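Local coordinates for protein diaminobutyrate-pyruvate transaminase and L-2,4-diaminobutyrate decarboxylase (Vibrio parahaemolyticus, PDB 2QMA) that probably binds pyridoxal 5'-phosphate and acts, through this C-terminal decarboxylase-like domain of a longer two-part protein, as a carbon-carbon lyase beside a transaminase part, at residues Ala105-Pro110 against Lys469-Asn474; Pro110-Ala115 against Phe327-Ser332; His398-Thr403 against Pro422-Val427; Leu428-His433 against Asp463-Leu468. All coordinates share one frame; numbering follows the deposited sequence.

From the N terminus, residues 105-110 meet the end of strand 465-471 and the residues after it, 359 residues further on, so interaction 1 closes the longest loop and the other three nest inside it. Interaction 2 starts from the shared residue P110 and ties the start of helix 113-125 to the loop 327-332. Interactions 3 and 4 follow in series and do not cross: helix 389-411 meets the run into strand 426-431, and that strand then pairs with strand 465-471. Interactions 1, 3 and 4 thus meet on the small antiparallel sheet, while the Y328 hydroxyl at L473 O links interaction 2 to interaction 1, just past that sheet.

Interaction 1. Residues Ala105-Pro110 against Lys469-Asn474; sequences AHLHTP and KFTILN
K469 passes its aliphatic chain by A105 O, CE coming to 3.4 Å. A bend at chi3 turns the end of the chain, and NZ shares a water with H106 ND1, donating to that water over 3.0 Å. The same amine forms a salt bridge with D270, and H106 NE2 is hydrogen-bonded to D133 of the second subunit, tying down both ends. T471 makes the direct polar link: OG1 donates to A105 O over 2.7 Å, coming from above the carbonyl plane, 51° out of it, rather than along a lone pair. With OG1 beside the backbone N (chi1 -58°), CG2 is swung the other way, where it meets L107 CD2 at 3.6 Å and comes to 3.5 Å from H106 O. A second water lies within hydrogen-bonding distance of H106 O and T471 O. L107, the centre of an inverse gamma turn, crosses T471 at about a right angle and packs near K325, the predicted lysine for pyridoxal phosphate; no cofactor is attached here. The contact fastens an interfacial loop, close to the probable cofactor site, to the end of a strand of the small antiparallel sheet. L473 sends its two branches to different partners: CD1 reaches T109 CA at 3.8 Å and also H108 O, while CD2 touches L107 CD2 at 4.2 Å. Its CB lies against P110 CD. The hydroxyl of T109 bonds to K325 O, fixing the side chain that L473 CD1 touches. At N474 the contact ends with CB set 4.1 Å from P110 CG, its OD1 being taken by C476 N.

Interaction 2. Residues Pro110-Ala115 against Phe327-Ser332; sequences PPLMPA and FYQTIS
The backbones of P111 and Y328 come to 5.1 Å between CA atoms, and the next residue makes the bond: L112 N donates to Y328 O over 2.8 Å, nearly straight at 172° and in the carbonyl plane. The same oxygen receives a CA-H contact from P111. L112 is the N-cap residue of helix 113-125, so this bond fixes the chain where the helix starts. L112 CG presses on Y328 CB at 3.5 Å, the side chains crossing at a slant, and P110 O lies obliquely to the tyrosine ring. The phenol end is held by L473 O. Q329 starts away from the helix but doubles back: bent at chi2 (-53°), it brings its amide against the first turn, with OE1 3.5 Å from A115 CB and NE2 3.9 Å from L112 CD1. NE2 donates to F327 O over 2.8 Å, almost in the amide plane, while T383 bonds to OE1, together fixing the amide's rotation. T330 CG2 meets P111 CB at 3.6 Å, and its hydroxyl turns to E119. P110 O and T330 N are buried without a partner. F23 of the second subunit stands edge-to-face with Y328. The loop 327-332 begins two residues after K325, the predicted cofactor lysine, and the contact joins it to the start of helix 113-125 at the subunit interface, consistent with a fold-type I pyridoxal-phosphate decarboxylase, whose active sites lie near the interface.

Interaction 3. Residues His398-Thr403 against Pro422-Val427; sequences HLLAQT and PSLSTV
L399 opens the contact lightly, its CB 4.5 Å from S425 CB, yet its carbonyl does more by positioning a partner one turn on. L400 reaches the loop with one branch: CD1 meets L424 CD2 at 3.9 Å. A water bridges L400 O and L424 O, donating to both. T403 carries most of the contact. Its OG1, beside the backbone N (chi1 -58°), donates back to L399 O over 2.7 Å; T403 N reaches the same oxygen from the opposite face of its plane, so two bonds grip it. Held this way, OG1 also lies against S425 CA at 3.2 Å, and CG2 is set among P422 CB, T426 O and V427 CG2. The approach to P422 CB is tight, at 3.4 Å, while V427 CG2 stands 3.6 Å away. S425 OG points to other partners, Y297 and I472 O. Helix 389-411 thereby backs the loop that leads into strand 426-431, with I472, just beyond the neighbouring strand 465-471, also packed on T403, and A407 and I410 of the same helix continuing the contact along P422 and V427.

Interaction 4. Residues Leu428-His433 against Asp463-Leu468; sequences LFRATH and DGKTAL
One face of the F429 ring carries L468 CB, 4.2 Å from the ring centroid and 17° off its normal, a CH-pi contact displaced toward the rim. On the same side of the ring L468 CD1 lies 4.0 Å from CE1, above the rim, and F470 meets the same phenylalanine edge-to-face. The guanidinium of R430 is the second flat group: K465 CE lies over one face, and K465 CD comes to 3.2 Å from NH1. At its edge, in plane, NH1 donates to a water that in turn donates to T466 O. The arginine chain runs extended from CG to NE after leaving between its backbone N and carbonyl carbon (chi1 64°), which carries the head along the partner strand to K465. NE forms a salt bridge with E417, which probably offsets the nearness of the lysine charge; K465 NZ, 5.1 Å from R430 NH2, makes a weak hydrogen bond to D463 O. The strands are joined at F429 and L468, an antiparallel hydrogen-bonded pair. F429 N donates to L468 O over 3.1 Å, and L468 N returns a shorter bond of 2.7 Å to F429 O, less straight at its hydrogen. L428 CA adds a CA-H contact to L468 O. Past this pair the short axes cross at 103°, and the R430 side chain and its water reach T466 O where the strands part. L445 and N442 of helix 438-452 pack on A431 and L468. This is the splayed end of two central neighbours in a four-stranded antiparallel sheet packed against helices, 438-452 among them, in this decarboxylase-like domain.

Interaction 1. Residues Ala105-Pro110 against Lys469-Asn474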
loop_
_atom_site.group_PDB
_atom_site.type_symbol
_atom_site.label_atom_id
_atom_site.label_comp_id
_atom_site.label_asym_id
_atom_site.label_seq_id
_atom_site.Cartn_x
_atom_site.Cartn_y
_atom_site.Cartn_z
ATOM N N ALA A 105 -18.646 3.418 13.437
ATOM C CA ALA A 105 -19.283 2.430 12.579
ATOM C C ALA A 105 -18.422 1.179 12.305
ATOM O O ALA A 105 -18.909 0.046 12.428
ATOM C CB ALA A 105 -19.652 3.066 11.244
ATOM N N HIS A 106 -17.172 1.414 11.902
ATOM C CA HIS A 106 -16.347 0.417 11.185
ATOM C C HIS A 106 -14.990 0.243 11.831
ATOM O O HIS A 106 -14.636 0.957 12.787
ATOM C CB HIS A 106 -16.098 0.908 9.740
ATOM C CG HIS A 106 -17.342 1.311 9.010
ATOM N ND1 HIS A 106 -18.403 0.453 8.816
ATOM C CD2 HIS A 106 -17.679 2.468 8.396
ATOM C CE1 HIS A 106 -19.349 1.070 8.133
ATOM N NE2 HIS A 106 -18.941 2.299 7.877
ATOM N N LEU A 107 -14.202 -0.687 11.287
ATOM C CA LEU A 107 -12.830 -0.862 11.758
ATOM C C LEU A 107 -11.949 0.196 11.114
ATOM O O LEU A 107 -11.057 -0.104 10.315
ATOM C CB LEU A 107 -12.347 -2.288 11.471
ATOM C CG LEU A 107 -13.031 -3.344 12.350
ATOM C CD1 LEU A 107 -12.742 -4.775 11.849
ATOM C CD2 LEU A 107 -12.617 -3.243 13.836
ATOM N N HIS A 108 -12.229 1.437 11.488
ATOM C CA HIS A 108 -11.622 2.625 10.919
ATOM C C HIS A 108 -11.172 3.440 12.135
ATOM O O HIS A 108 -11.986 4.042 12.819
ATOM C CB HIS A 108 -12.644 3.395 10.093
ATOM C CG HIS A 108 -12.106 4.653 9.474
ATOM N ND1 HIS A 108 -12.913 5.721 9.140
ATOM C CD2 HIS A 108 -10.842 5.017 9.144
ATOM C CE1 HIS A 108 -12.171 6.681 8.612
ATOM N NE2 HIS A 108 -10.912 6.274 8.602
ATOM N N THR A 109 -9.858 3.429 12.379
ATOM C CA THR A 109 -9.287 3.757 13.670
ATOM C C THR A 109 -8.888 5.229 13.828
ATOM O O THR A 109 -8.347 5.858 12.880
ATOM C CB THR A 109 -8.096 2.753 13.982
ATOM O OG1 THR A 109 -7.945 2.579 15.389
ATOM C CG2 THR A 109 -6.776 3.166 13.336
ATOM N N PRO A 110 -9.173 5.803 15.008
ATOM C CA PRO A 110 -8.603 7.125 15.273
ATOM C C PRO A 110 -7.078 6.931 15.498
ATOM O O PRO A 110 -6.658 6.051 16.275
ATOM C CB PRO A 110 -9.353 7.595 16.535
ATOM C CG PRO A 110 -9.726 6.302 17.273
ATOM C CD PRO A 110 -9.973 5.286 16.143
ATOM N N LYS A 469 -24.879 -0.909 14.042
ATOM C CA LYS A 469 -23.628 -1.344 14.638
ATOM C C LYS A 469 -22.752 -0.200 15.143
ATOM O O LYS A 469 -22.535 0.808 14.443
ATOM C CB LYS A 469 -22.814 -2.207 13.645
ATOM C CG LYS A 469 -21.417 -2.566 14.142
ATOM C CD LYS A 469 -20.728 -3.623 13.217
ATOM C CE LYS A 469 -20.342 -3.034 11.858
ATOM N NZ LYS A 469 -19.527 -4.065 11.080
ATOM N N PHE A 470 -22.252 -0.389 16.357
ATOM C CA PHE A 470 -21.157 0.371 16.921
ATOM C C PHE A 470 -19.932 -0.560 16.808
ATOM O O PHE A 470 -19.972 -1.723 17.262
ATOM C CB PHE A 470 -21.336 0.644 18.436
ATOM C CG PHE A 470 -22.489 1.554 18.836
ATOM C CD1 PHE A 470 -23.112 2.436 17.949
ATOM C CD2 PHE A 470 -22.887 1.573 20.178
ATOM C CE1 PHE A 470 -24.169 3.308 18.412
ATOM C CE2 PHE A 470 -23.908 2.432 20.638
ATOM C CZ PHE A 470 -24.559 3.281 19.749
ATOM N N THR A 471 -18.850 -0.021 16.264
ATOM C CA THR A 471 -17.514 -0.582 16.407
ATOM C C THR A 471 -16.719 0.332 17.331
ATOM O O THR A 471 -16.242 1.420 16.923
ATOM C CB THR A 471 -16.854 -0.748 15.029
ATOM O OG1 THR A 471 -17.699 -1.597 14.244
ATOM C CG2 THR A 471 -15.472 -1.433 15.161
ATOM N N ILE A 472 -16.668 -0.046 18.602
ATOM C CA ILE A 472 -16.009 0.798 19.601
ATOM C C ILE A 472 -14.483 0.654 19.543
ATOM O O ILE A 472 -13.918 -0.421 19.818
ATOM C CB ILE A 472 -16.508 0.521 21.038
ATOM C CG1 ILE A 472 -18.046 0.518 21.091
ATOM C CG2 ILE A 472 -15.889 1.571 22.015
ATOM C CD1 ILE A 472 -18.646 -0.213 22.341
ATOM N N LEU A 473 -13.809 1.727 19.164
ATOM C CA LEU A 473 -12.353 1.668 19.058
ATOM C C LEU A 473 -11.675 2.677 19.931
ATOM O O LEU A 473 -10.670 2.383 20.553
ATOM C CB LEU A 473 -11.856 1.843 17.622
ATOM C CG LEU A 473 -12.160 0.778 16.554
ATOM C CD1 LEU A 473 -11.508 1.138 15.202
ATOM C CD2 LEU A 473 -11.769 -0.650 17.012
ATOM N N ASN A 474 -12.209 3.890 19.945
ATOM C CA ASN A 474 -11.611 4.970 20.725
ATOM C C ASN A 474 -11.651 4.577 22.221
ATOM O O ASN A 474 -12.734 4.309 22.758
ATOM C CB ASN A 474 -12.372 6.261 20.456
ATOM C CG ASN A 474 -11.738 7.472 21.103
ATOM O OD1 ASN A 474 -10.985 7.368 22.082
ATOM N ND2 ASN A 474 -12.050 8.649 20.563
HETATM O O HOH W 1 -15.628 2.733 14.690
HETATM O O HOH W 2 -18.273 -2.302 8.961
#

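Interaction 2. Residues Pro110-Ala115 against Phe327-Ser332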
loop_
_atom_site.group_PDB
_atom_site.type_symbol
_atom_site.label_atom_id
_atom_site.label_comp_id
_atom_site.label_asym_id
_atom_site.label_seq_id
_atom_site.Cartn_x
_atom_site.Cartn_y
_atom_site.Cartn_z
ATOM N N PRO A 110 -9.173 5.803 15.008
ATOM C CA PRO A 110 -8.603 7.125 15.273
ATOM C C PRO A 110 -7.078 6.931 15.498
ATOM O O PRO A 110 -6.658 6.051 16.275
ATOM C CB PRO A 110 -9.353 7.595 16.535
ATOM C CG PRO A 110 -9.726 6.302 17.273
ATOM C CD PRO A 110 -9.973 5.286 16.143
ATOM N N PRO A 111 -6.256 7.686 14.754
ATOM C CA PRO A 111 -4.795 7.477 14.726
ATOM C C PRO A 111 -4.057 7.882 16.010
ATOM O O PRO A 111 -4.292 8.943 16.570
ATOM C CB PRO A 111 -4.329 8.327 13.532
ATOM C CG PRO A 111 -5.374 9.377 13.405
ATOM C CD PRO A 111 -6.686 8.763 13.848
ATOM N N LEU A 112 -3.184 6.989 16.456
ATOM C CA LEU A 112 -2.338 7.228 17.576
ATOM C C LEU A 112 -1.316 8.289 17.215
ATOM O O LEU A 112 -0.740 8.291 16.137
ATOM C CB LEU A 112 -1.614 5.945 17.982
ATOM C CG LEU A 112 -2.046 5.187 19.262
ATOM C CD1 LEU A 112 -0.929 4.231 19.670
ATOM C CD2 LEU A 112 -2.500 6.068 20.448
HETATM N N MSE A 113 -1.058 9.165 18.153
HETATM C CA MSE A 113 -0.098 10.243 17.940
HETATM C C MSE A 113 1.267 9.774 17.436
HETATM O O MSE A 113 1.825 10.398 16.529
HETATM C CB MSE A 113 0.065 11.066 19.216
HETATM C CG MSE A 113 0.677 12.436 18.954
HETATM SE SE MSE A 113 -0.608 13.557 18.059
HETATM C CE MSE A 113 -1.775 13.911 19.614
ATOM N N PRO A 114 1.835 8.712 18.040
ATOM C CA PRO A 114 3.102 8.185 17.544
ATOM C C PRO A 114 3.094 7.709 16.092
ATOM O O PRO A 114 4.107 7.861 15.414
ATOM C CB PRO A 114 3.409 7.012 18.497
ATOM C CG PRO A 114 2.174 6.743 19.223
ATOM C CD PRO A 114 1.428 8.027 19.292
ATOM N N ALA A 115 1.971 7.150 15.641
ATOM C CA ALA A 115 1.806 6.842 14.203
ATOM C C ALA A 115 1.760 8.117 13.342
ATOM O O ALA A 115 2.398 8.164 12.301
ATOM C CB ALA A 115 0.613 5.991 13.977
ATOM N N PHE A 327 -4.706 -1.525 16.674
ATOM C CA PHE A 327 -3.415 -0.954 17.141
ATOM C C PHE A 327 -3.292 0.570 16.903
ATOM O O PHE A 327 -2.270 1.189 17.246
ATOM C CB PHE A 327 -2.235 -1.610 16.447
ATOM C CG PHE A 327 -1.948 -3.055 16.858
ATOM C CD1 PHE A 327 -0.917 -3.359 17.763
ATOM C CD2 PHE A 327 -2.631 -4.114 16.240
ATOM C CE1 PHE A 327 -0.601 -4.702 18.082
ATOM C CE2 PHE A 327 -2.343 -5.427 16.554
ATOM C CZ PHE A 327 -1.311 -5.731 17.468
ATOM N N TYR A 328 -4.325 1.158 16.303
ATOM C CA TYR A 328 -4.424 2.621 16.093
ATOM C C TYR A 328 -3.395 3.282 15.170
ATOM O O TYR A 328 -3.239 4.508 15.184
ATOM C CB TYR A 328 -4.361 3.320 17.450
ATOM C CG TYR A 328 -5.359 2.773 18.439
ATOM C CD1 TYR A 328 -6.735 2.957 18.245
ATOM C CD2 TYR A 328 -4.926 2.159 19.619
ATOM C CE1 TYR A 328 -7.670 2.499 19.182
ATOM C CE2 TYR A 328 -5.876 1.699 20.592
ATOM C CZ TYR A 328 -7.239 1.867 20.336
ATOM O OH TYR A 328 -8.166 1.418 21.244
ATOM N N GLN A 329 -2.693 2.476 14.371
ATOM C CA GLN A 329 -1.748 3.021 13.410
ATOM C C GLN A 329 -2.498 3.633 12.215
ATOM O O GLN A 329 -3.585 3.170 11.869
ATOM C CB GLN A 329 -0.754 1.917 12.946
ATOM C CG GLN A 329 -0.056 1.237 14.154
ATOM C CD GLN A 329 0.612 2.255 15.101
ATOM O OE1 GLN A 329 1.672 2.797 14.790
ATOM N NE2 GLN A 329 -0.029 2.532 16.237
ATOM N N THR A 330 -1.904 4.633 11.565
ATOM C CA THR A 330 -2.470 5.164 10.333
ATOM C C THR A 330 -2.444 4.128 9.169
ATOM O O THR A 330 -1.510 3.301 9.041
ATOM C CB THR A 330 -1.741 6.437 9.868
ATOM O OG1 THR A 330 -0.347 6.182 9.848
ATOM C CG2 THR A 330 -2.011 7.667 10.807
ATOM N N ILE A 331 -3.467 4.170 8.324
ATOM C CA ILE A 331 -3.433 3.364 7.084
ATOM C C ILE A 331 -2.252 3.773 6.199
ATOM O O ILE A 331 -2.013 4.961 6.076
ATOM C CB ILE A 331 -4.761 3.513 6.310
ATOM C CG1 ILE A 331 -5.932 3.009 7.171
ATOM C CG2 ILE A 331 -4.697 2.811 4.924
ATOM C CD1 ILE A 331 -7.222 3.789 6.879
ATOM N N SER A 332 -1.467 2.852 5.597
ATOM C CA SER A 332 -1.479 1.387 5.774
ATOM C C SER A 332 -0.501 0.950 6.842
ATOM O O SER A 332 0.554 1.586 7.067
ATOM C CB SER A 332 -1.027 0.723 4.467
ATOM O OG SER A 332 0.102 1.446 3.936
#

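Interaction 3. Residues His398-Thr403 against Pro422-Val427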
loop_
_atom_site.group_PDB
_atom_site.type_symbol
_atom_site.label_atom_id
_atom_site.label_comp_id
_atom_site.label_asym_id
_atom_site.label_seq_id
_atom_site.Cartn_x
_atom_site.Cartn_y
_atom_site.Cartn_z
ATOM N N HIS A 398 -10.165 -2.369 28.667
ATOM C CA HIS A 398 -11.190 -1.316 28.777
ATOM C C HIS A 398 -12.318 -1.416 27.740
ATOM O O HIS A 398 -13.523 -1.316 28.066
ATOM C CB HIS A 398 -10.535 0.053 28.677
ATOM C CG HIS A 398 -11.528 1.157 28.552
ATOM N ND1 HIS A 398 -11.802 1.785 27.354
ATOM C CD2 HIS A 398 -12.389 1.671 29.460
ATOM C CE1 HIS A 398 -12.746 2.689 27.546
ATOM N NE2 HIS A 398 -13.119 2.641 28.818
ATOM N N LEU A 399 -11.915 -1.588 26.482
ATOM C CA LEU A 399 -12.837 -1.607 25.388
ATOM C C LEU A 399 -13.771 -2.787 25.552
ATOM O O LEU A 399 -14.951 -2.636 25.328
ATOM C CB LEU A 399 -12.098 -1.682 24.050
ATOM C CG LEU A 399 -11.390 -0.426 23.524
ATOM C CD1 LEU A 399 -10.649 -0.725 22.220
ATOM C CD2 LEU A 399 -12.396 0.712 23.328
ATOM N N LEU A 400 -13.242 -3.955 25.952
ATOM C CA LEU A 400 -14.078 -5.146 26.112
ATOM C C LEU A 400 -15.057 -4.951 27.254
ATOM O O LEU A 400 -16.259 -5.290 27.144
ATOM C CB LEU A 400 -13.221 -6.407 26.356
ATOM C CG LEU A 400 -12.830 -7.135 25.041
ATOM C CD1 LEU A 400 -12.076 -6.228 24.096
ATOM C CD2 LEU A 400 -12.021 -8.454 25.287
ATOM N N ALA A 401 -14.582 -4.352 28.339
ATOM C CA ALA A 401 -15.493 -4.080 29.457
ATOM C C ALA A 401 -16.570 -3.079 29.066
ATOM O O ALA A 401 -17.731 -3.248 29.459
ATOM C CB ALA A 401 -14.738 -3.575 30.697
ATOM N N GLN A 402 -16.176 -2.006 28.376
ATOM C CA GLN A 402 -17.122 -0.934 28.018
ATOM C C GLN A 402 -18.181 -1.417 27.038
ATOM O O GLN A 402 -19.345 -1.026 27.114
ATOM C CB GLN A 402 -16.381 0.244 27.402
ATOM C CG GLN A 402 -17.271 1.360 26.942
ATOM C CD GLN A 402 -16.469 2.584 26.698
ATOM O OE1 GLN A 402 -15.857 2.720 25.636
ATOM N NE2 GLN A 402 -16.452 3.508 27.684
ATOM N N THR A 403 -17.764 -2.255 26.100
ATOM C CA THR A 403 -18.696 -2.834 25.152
ATOM C C THR A 403 -19.806 -3.593 25.896
ATOM O O THR A 403 -20.963 -3.511 25.491
ATOM C CB THR A 403 -17.939 -3.748 24.133
ATOM O OG1 THR A 403 -16.943 -2.963 23.463
ATOM C CG2 THR A 403 -18.890 -4.364 23.134
ATOM N N PRO A 422 -22.193 -9.074 22.956
ATOM C CA PRO A 422 -20.914 -8.736 22.313
ATOM C C PRO A 422 -19.820 -9.757 22.585
ATOM O O PRO A 422 -19.849 -10.415 23.617
ATOM C CB PRO A 422 -20.525 -7.397 22.961
ATOM C CG PRO A 422 -21.752 -6.895 23.644
ATOM C CD PRO A 422 -22.547 -8.113 24.016
ATOM N N SER A 423 -18.849 -9.847 21.677
ATOM C CA SER A 423 -17.709 -10.764 21.816
ATOM C C SER A 423 -16.388 -10.015 21.810
ATOM O O SER A 423 -15.362 -10.507 22.280
ATOM C CB SER A 423 -17.736 -11.811 20.703
ATOM O OG SER A 423 -18.973 -12.542 20.769
ATOM N N LEU A 424 -16.400 -8.793 21.304
ATOM C CA LEU A 424 -15.169 -8.017 21.284
ATOM C C LEU A 424 -15.515 -6.563 21.577
ATOM O O LEU A 424 -15.835 -6.228 22.725
ATOM C CB LEU A 424 -14.399 -8.199 19.960
ATOM C CG LEU A 424 -12.866 -8.304 20.101
ATOM C CD1 LEU A 424 -12.277 -8.986 18.901
ATOM C CD2 LEU A 424 -12.231 -6.903 20.291
ATOM N N SER A 425 -15.450 -5.709 20.567
ATOM C CA SER A 425 -15.819 -4.293 20.792
ATOM C C SER A 425 -16.941 -3.787 19.882
ATOM O O SER A 425 -17.121 -2.547 19.726
ATOM C CB SER A 425 -14.578 -3.386 20.753
ATOM O OG SER A 425 -14.108 -3.148 19.432
ATOM N N THR A 426 -17.704 -4.721 19.294
ATOM C CA THR A 426 -18.881 -4.339 18.507
ATOM C C THR A 426 -20.185 -4.517 19.313
ATOM O O THR A 426 -20.290 -5.390 20.210
ATOM C CB THR A 426 -19.012 -5.108 17.126
ATOM O OG1 THR A 426 -19.263 -6.503 17.361
ATOM C CG2 THR A 426 -17.767 -4.942 16.264
ATOM N N VAL A 427 -21.184 -3.702 18.970
ATOM C CA VAL A 427 -22.501 -3.851 19.550
ATOM C C VAL A 427 -23.528 -3.829 18.415
ATOM O O VAL A 427 -23.500 -2.952 17.580
ATOM C CB VAL A 427 -22.789 -2.739 20.585
ATOM C CG1 VAL A 427 -24.231 -2.837 21.126
ATOM C CG2 VAL A 427 -21.806 -2.825 21.737
HETATM O O HOH W 3 -16.852 -7.300 25.115
#

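Interaction 4. Residues Leu428-His433 against Asp463-Leu468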
loop_
_atom_site.group_PDB
_atom_site.type_symbol
_atom_site.label_atom_id
_atom_site.label_comp_id
_atom_site.label_asym_id
_atom_site.label_seq_id
_atom_site.Cartn_x
_atom_site.Cartn_y
_atom_site.Cartn_z
ATOM N N LEU A 428 -24.441 -4.799 18.432
ATOM C CA LEU A 428 -25.441 -4.976 17.397
ATOM C C LEU A 428 -26.831 -4.808 17.994
ATOM O O LEU A 428 -27.212 -5.499 18.950
ATOM C CB LEU A 428 -25.278 -6.351 16.707
ATOM C CG LEU A 428 -23.937 -6.624 16.004
ATOM C CD1 LEU A 428 -23.802 -8.059 15.492
ATOM C CD2 LEU A 428 -23.650 -5.635 14.839
ATOM N N PHE A 429 -27.580 -3.852 17.444
ATOM C CA PHE A 429 -28.848 -3.447 18.030
ATOM C C PHE A 429 -29.671 -2.702 17.009
ATOM O O PHE A 429 -29.233 -2.480 15.905
ATOM C CB PHE A 429 -28.579 -2.545 19.241
ATOM C CG PHE A 429 -28.089 -1.163 18.872
ATOM C CD1 PHE A 429 -28.961 -0.061 18.921
ATOM C CD2 PHE A 429 -26.771 -0.956 18.486
ATOM C CE1 PHE A 429 -28.523 1.230 18.591
ATOM C CE2 PHE A 429 -26.309 0.334 18.168
ATOM C CZ PHE A 429 -27.197 1.424 18.215
ATOM N N ARG A 430 -30.878 -2.319 17.381
ATOM C CA ARG A 430 -31.722 -1.595 16.457
ATOM C C ARG A 430 -32.641 -0.722 17.265
ATOM O O ARG A 430 -32.856 -1.000 18.447
ATOM C CB ARG A 430 -32.512 -2.564 15.571
ATOM C CG ARG A 430 -33.506 -3.444 16.298
ATOM C CD ARG A 430 -34.328 -4.162 15.265
ATOM N NE ARG A 430 -35.212 -5.174 15.822
ATOM C CZ ARG A 430 -35.913 -6.026 15.075
ATOM N NH1 ARG A 430 -35.828 -5.979 13.748
ATOM N NH2 ARG A 430 -36.690 -6.934 15.650
ATOM N N ALA A 431 -33.104 0.379 16.661
ATOM C CA ALA A 431 -34.224 1.137 17.213
ATOM C C ALA A 431 -35.493 0.292 17.121
ATOM O O ALA A 431 -35.719 -0.402 16.129
ATOM C CB ALA A 431 -34.407 2.452 16.467
ATOM N N THR A 432 -36.317 0.358 18.158
ATOM C CA THR A 432 -37.528 -0.444 18.207
ATOM C C THR A 432 -38.794 0.455 18.262
ATOM O O THR A 432 -38.702 1.643 18.596
ATOM C CB THR A 432 -37.428 -1.488 19.348
ATOM O OG1 THR A 432 -38.384 -2.527 19.143
ATOM C CG2 THR A 432 -37.633 -0.834 20.712
ATOM N N HIS A 433 -39.948 -0.107 17.893
ATOM C CA HIS A 433 -41.250 0.601 17.864
ATOM C C HIS A 433 -42.341 -0.474 17.786
ATOM O O HIS A 433 -42.122 -1.518 17.150
ATOM C CB HIS A 433 -41.340 1.511 16.633
ATOM C CG HIS A 433 -42.471 2.505 16.683
ATOM N ND1 HIS A 433 -43.666 2.309 16.024
ATOM C CD2 HIS A 433 -42.581 3.700 17.311
ATOM C CE1 HIS A 433 -44.466 3.337 16.250
ATOM N NE2 HIS A 433 -43.830 4.199 17.023
ATOM N N ASP A 463 -29.872 -12.262 11.935
ATOM C CA ASP A 463 -31.111 -13.044 11.914
ATOM C C ASP A 463 -32.118 -12.456 10.927
ATOM O O ASP A 463 -33.316 -12.325 11.221
ATOM C CB ASP A 463 -31.739 -13.107 13.318
ATOM C CG ASP A 463 -30.837 -13.783 14.338
ATOM O OD1 ASP A 463 -29.784 -14.328 13.945
ATOM O OD2 ASP A 463 -31.187 -13.775 15.541
ATOM N N GLY A 464 -31.621 -12.075 9.758
ATOM C CA GLY A 464 -32.473 -11.528 8.711
ATOM C C GLY A 464 -33.082 -10.172 9.040
ATOM O O GLY A 464 -34.035 -9.761 8.381
ATOM N N LYS A 465 -32.540 -9.483 10.054
ATOM C CA LYS A 465 -33.050 -8.178 10.486
ATOM C C LYS A 465 -31.982 -7.101 10.294
ATOM O O LYS A 465 -30.810 -7.366 10.515
ATOM C CB LYS A 465 -33.510 -8.253 11.939
ATOM C CG LYS A 465 -34.653 -9.241 12.128
ATOM C CD LYS A 465 -35.328 -9.142 13.476
ATOM C CE LYS A 465 -34.621 -9.974 14.522
ATOM N NZ LYS A 465 -34.663 -11.435 14.209
ATOM N N THR A 466 -32.362 -5.909 9.844
ATOM C CA THR A 466 -31.399 -4.806 9.747
ATOM C C THR A 466 -30.989 -4.432 11.179
ATOM O O THR A 466 -31.842 -4.196 12.051
ATOM C CB THR A 466 -31.955 -3.571 8.981
ATOM O OG1 THR A 466 -32.008 -3.865 7.579
ATOM C CG2 THR A 466 -31.056 -2.380 9.152
ATOM N N ALA A 467 -29.680 -4.451 11.411
ATOM C CA ALA A 467 -29.107 -4.071 12.693
ATOM C C ALA A 467 -28.240 -2.852 12.459
ATOM O O ALA A 467 -27.584 -2.740 11.425
ATOM C CB ALA A 467 -28.268 -5.196 13.261
ATOM N N LEU A 468 -28.279 -1.935 13.421
ATOM C CA LEU A 468 -27.243 -0.912 13.558
ATOM C C LEU A 468 -26.048 -1.490 14.293
ATOM O O LEU A 468 -26.194 -2.413 15.068
ATOM C CB LEU A 468 -27.779 0.268 14.355
ATOM C CG LEU A 468 -29.027 0.916 13.720
ATOM C CD1 LEU A 468 -29.613 1.843 14.746
ATOM C CD2 LEU A 468 -28.657 1.654 12.438
HETATM O O HOH W 4 -34.693 -3.851 11.989
#